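Local coordinates for spydx (Streptococcus pyogenes, PDB 2J43), which binds alpha-glucans such as host lung glycogen through paired family 41 carbohydrate-binding modules of a cell-wall-anchored protein that probably acts as a pullulanase, at residues 2-7 / 56-61. Residues are numbered along the deposited sequence; the frame is centred on the assembly and turned at random. Where two conformers were deposited one is given.
Unlike the reference sequence in segment 2-7: Ser-2 (reference Glu).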
ATOM      1  N   SER A   2     -21.562   2.807  -5.317  1.00 31.45           N
ATOM      2  CA  SER A   2     -21.287   1.828  -4.278  1.00 31.89           C
ATOM      3  C   SER A   2     -19.820   1.630  -3.969  1.00 30.59           C
ATOM      4  O   SER A   2     -19.480   1.105  -2.914  1.00 30.70           O
ATOM      5  CB  SER A   2     -21.863   0.482  -4.704  1.00 33.06           C
ATOM      6  OG  SER A   2     -23.265   0.558  -4.662  1.00 35.67           O
ATOM      7  N   HIS A   3     -18.950   2.033  -4.900  1.00 27.82           N
ATOM      8  CA  HIS A   3     -17.519   1.826  -4.753  1.00 25.79           C
ATOM      9  C   HIS A   3     -16.799   3.126  -5.117  1.00 23.30           C
ATOM     10  O   HIS A   3     -17.207   3.876  -6.035  1.00 21.92           O
ATOM     11  CB  HIS A   3     -17.034   0.731  -5.691  1.00 26.51           C
ATOM     12  CG  HIS A   3     -17.652  -0.607  -5.436  1.00 29.97           C
ATOM     13  ND1 HIS A   3     -17.186  -1.466  -4.461  1.00 31.18           N
ATOM     14  CD2 HIS A   3     -18.703  -1.229  -6.023  1.00 31.32           C
ATOM     15  CE1 HIS A   3     -17.924  -2.567  -4.469  1.00 35.62           C
ATOM     16  NE2 HIS A   3     -18.844  -2.451  -5.412  1.00 33.54           N
ATOM     17  N   HIS A   4     -15.716   3.367  -4.414  1.00 21.59           N
ATOM     18  CA  HIS A   4     -14.900   4.557  -4.610  0.50 20.85           C
ATOM     19  C   HIS A   4     -13.412   4.164  -4.577  1.00 19.55           C
ATOM     20  O   HIS A   4     -13.031   3.179  -3.909  1.00 18.68           O
ATOM     21  CB  HIS A   4     -15.203   5.590  -3.506  0.50 21.79           C
ATOM     22  CG  HIS A   4     -16.542   6.262  -3.652  0.50 23.83           C
ATOM     23  ND1 HIS A   4     -17.738   5.605  -3.446  0.50 26.99           N
ATOM     24  CD2 HIS A   4     -16.867   7.544  -3.950  0.50 25.65           C
ATOM     25  CE1 HIS A   4     -18.739   6.441  -3.658  0.50 25.86           C
ATOM     26  NE2 HIS A   4     -18.238   7.618  -3.975  0.50 25.01           N
ATOM     27  N   LEU A   5     -12.596   4.955  -5.254  1.00 16.85           N
ATOM     28  CA  LEU A   5     -11.158   4.871  -5.134  1.00 15.85           C
ATOM     29  C   LEU A   5     -10.656   6.124  -4.430  1.00 14.67           C
ATOM     30  O   LEU A   5     -10.761   7.228  -4.967  1.00 14.63           O
ATOM     31  CB  LEU A   5     -10.507   4.775  -6.517  1.00 15.47           C
ATOM     32  CG  LEU A   5      -8.973   4.642  -6.568  1.00 15.76           C
ATOM     33  CD1 LEU A   5      -8.506   3.331  -5.927  1.00 16.12           C
ATOM     34  CD2 LEU A   5      -8.436   4.750  -7.963  1.00 16.32           C
ATOM     35  N   ARG A   6     -10.124   5.975  -3.226  1.00 13.28           N
ATOM     36  CA  ARG A   6      -9.513   7.121  -2.529  1.00 13.54           C
ATOM     37  C   ARG A   6      -8.112   7.328  -3.021  1.00 13.34           C
ATOM     38  O   ARG A   6      -7.251   6.477  -2.800  1.00 12.81           O
ATOM     39  CB  ARG A   6      -9.533   6.905  -1.018  1.00 14.16           C
ATOM     40  CG  ARG A   6      -8.777   7.940  -0.219  1.00 16.50           C
ATOM     41  CD  ARG A   6      -9.203   8.110   1.239  1.00 16.30           C
ATOM     42  NE  ARG A   6     -10.596   8.531   1.314  1.00 19.40           N
ATOM     43  CZ  ARG A   6     -11.259   8.626   2.450  1.00 21.74           C
ATOM     44  NH1 ARG A   6     -10.630   8.362   3.578  1.00 25.92           N
ATOM     45  NH2 ARG A   6     -12.520   9.044   2.462  1.00 22.73           N
HETATM   46  N   MSE A   7      -7.931   8.429  -3.743  1.00 13.66           N
HETATM   47  CA  MSE A   7      -6.674   8.767  -4.363  1.00 13.18           C
HETATM   48  C   MSE A   7      -5.897   9.740  -3.494  1.00 14.83           C
HETATM   49  O   MSE A   7      -6.336  10.827  -3.240  1.00 14.28           O
HETATM   50  CB  MSE A   7      -6.902   9.341  -5.753  1.00 13.76           C
HETATM   51  CG  MSE A   7      -7.634   8.391  -6.647  1.00 12.78           C
HETATM   52 SE   MSE A   7      -7.537   8.979  -8.522  1.00 24.85          SE
HETATM   53  CE  MSE A   7      -5.667   8.871  -8.796  1.00 21.40           C
ATOM     54  N   ASP A  56     -11.711  11.311  -3.341  1.00 17.53           N
ATOM     55  CA  ASP A  56     -12.429  10.066  -3.617  1.00 18.68           C
ATOM     56  C   ASP A  56     -13.089  10.115  -4.977  1.00 19.80           C
ATOM     57  O   ASP A  56     -13.808  11.092  -5.291  1.00 21.95           O
ATOM     58  CB  ASP A  56     -13.500   9.792  -2.589  1.00 19.64           C
ATOM     59  CG  ASP A  56     -12.936   9.494  -1.230  1.00 20.71           C
ATOM     60  OD1 ASP A  56     -11.711   9.194  -1.114  1.00 19.50           O
ATOM     61  OD2 ASP A  56     -13.613   9.606  -0.203  1.00 25.38           O
ATOM     62  N   VAL A  57     -12.791   9.117  -5.801  1.00 17.75           N
ATOM     63  CA  VAL A  57     -13.282   9.038  -7.175  1.00 17.28           C
ATOM     64  C   VAL A  57     -14.290   7.873  -7.242  1.00 16.55           C
ATOM     65  O   VAL A  57     -13.908   6.727  -7.071  1.00 17.34           O
ATOM     66  CB  VAL A  57     -12.172   8.756  -8.173  1.00 16.48           C
ATOM     67  CG1 VAL A  57     -12.752   8.652  -9.601  1.00 16.48           C
ATOM     68  CG2 VAL A  57     -11.069   9.856  -8.144  1.00 17.33           C
ATOM     69  N   PRO A  58     -15.575   8.140  -7.485  1.00 16.18           N
ATOM     70  CA  PRO A  58     -16.537   7.058  -7.641  1.00 16.66           C
ATOM     71  C   PRO A  58     -16.146   6.139  -8.791  1.00 15.72           C
ATOM     72  O   PRO A  58     -15.789   6.582  -9.882  1.00 14.59           O
ATOM     73  CB  PRO A  58     -17.862   7.799  -7.944  1.00 16.82           C
ATOM     74  CG  PRO A  58     -17.670   9.122  -7.303  1.00 18.47           C
ATOM     75  CD  PRO A  58     -16.230   9.457  -7.587  1.00 18.06           C
ATOM     76  N   LEU A  59     -16.236   4.838  -8.533  1.00 15.73           N
ATOM     77  CA  LEU A  59     -15.876   3.816  -9.506  1.00 16.53           C
ATOM     78  C   LEU A  59     -17.083   3.177 -10.184  1.00 16.87           C
ATOM     79  O   LEU A  59     -18.180   3.265  -9.689  1.00 18.28           O
ATOM     80  CB  LEU A  59     -15.062   2.693  -8.855  1.00 15.91           C
ATOM     81  CG  LEU A  59     -13.695   3.092  -8.307  1.00 16.34           C
ATOM     82  CD1 LEU A  59     -13.039   1.898  -7.652  1.00 17.72           C
ATOM     83  CD2 LEU A  59     -12.790   3.704  -9.420  1.00 18.87           C
ATOM     84  N   ALA A  60     -16.841   2.554 -11.303  1.00 16.52           N
ATOM     85  CA  ALA A  60     -17.906   1.936 -12.086  1.00 18.48           C
ATOM     86  C   ALA A  60     -18.634   0.890 -11.259  1.00 19.19           C
ATOM     87  O   ALA A  60     -18.020   0.161 -10.498  1.00 18.99           O
ATOM     88  CB  ALA A  60     -17.340   1.319 -13.296  1.00 17.67           C
ATOM     89  N   ALA A  61     -19.921   0.756 -11.512  1.00 20.23           N
ATOM     90  CA  ALA A  61     -20.750  -0.234 -10.807  1.00 22.36           C
ATOM     91  C   ALA A  61     -20.310  -1.654 -11.091  1.00 23.28           C
ATOM     92  O   ALA A  61     -20.474  -2.526 -10.226  1.00 24.54           O
ATOM     93  CB  ALA A  61     -22.215  -0.049 -11.195  1.00 22.76           C
TER
HETATM   94  O   HOH W   1     -19.511   1.663  -7.950  1.00 29.59           O
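Arg-6 and Asp-56 form a non-hydrogen-bonded pair between antiparallel strands 4-9 and 53-58, neighbours in one sheet of the N-terminal of two family 41 modules, their side chains lying side by side and pointing the same way. Arg-6 NE donates to Asp-56 OD1 at 2.8 Å and Arg-6 NH2 to Asp-56 OD2 at 2.9 Å, a side-on, two-pronged salt bridge. Each oxygen uses its syn lone pair, and the two planes are only 3° apart. Arg-6 leaves its backbone with CG anti to N (chi1 173°) and bends at chi3, which turns its NE edge to the carboxylate. On the same face of the sheet, Pro-58 CA sits over one face of the His-4 ring, 4.1 Å from its centroid, a CH-pi contact.

The other face is apolar and packs on the second sheet of the beta-sandwich. The selenium of selenomethionine Met-7 (SE) rests against Val-57 CG2 at 3.7 Å, and both residues reach Leu-23 of that sheet; Leu-59 CD2 touches Leu-5 CB. Leu-5 and Val-57 exchange two backbone bonds, and Leu-59 N donates to His-3 O at 2.8 Å, carrying the pairing past Pro-58. Two nearly straight, coplanar bonds restrain the carboxylate's rotation on the partly exposed face, while the Leu-5 and Val-57 face is buried and apolar.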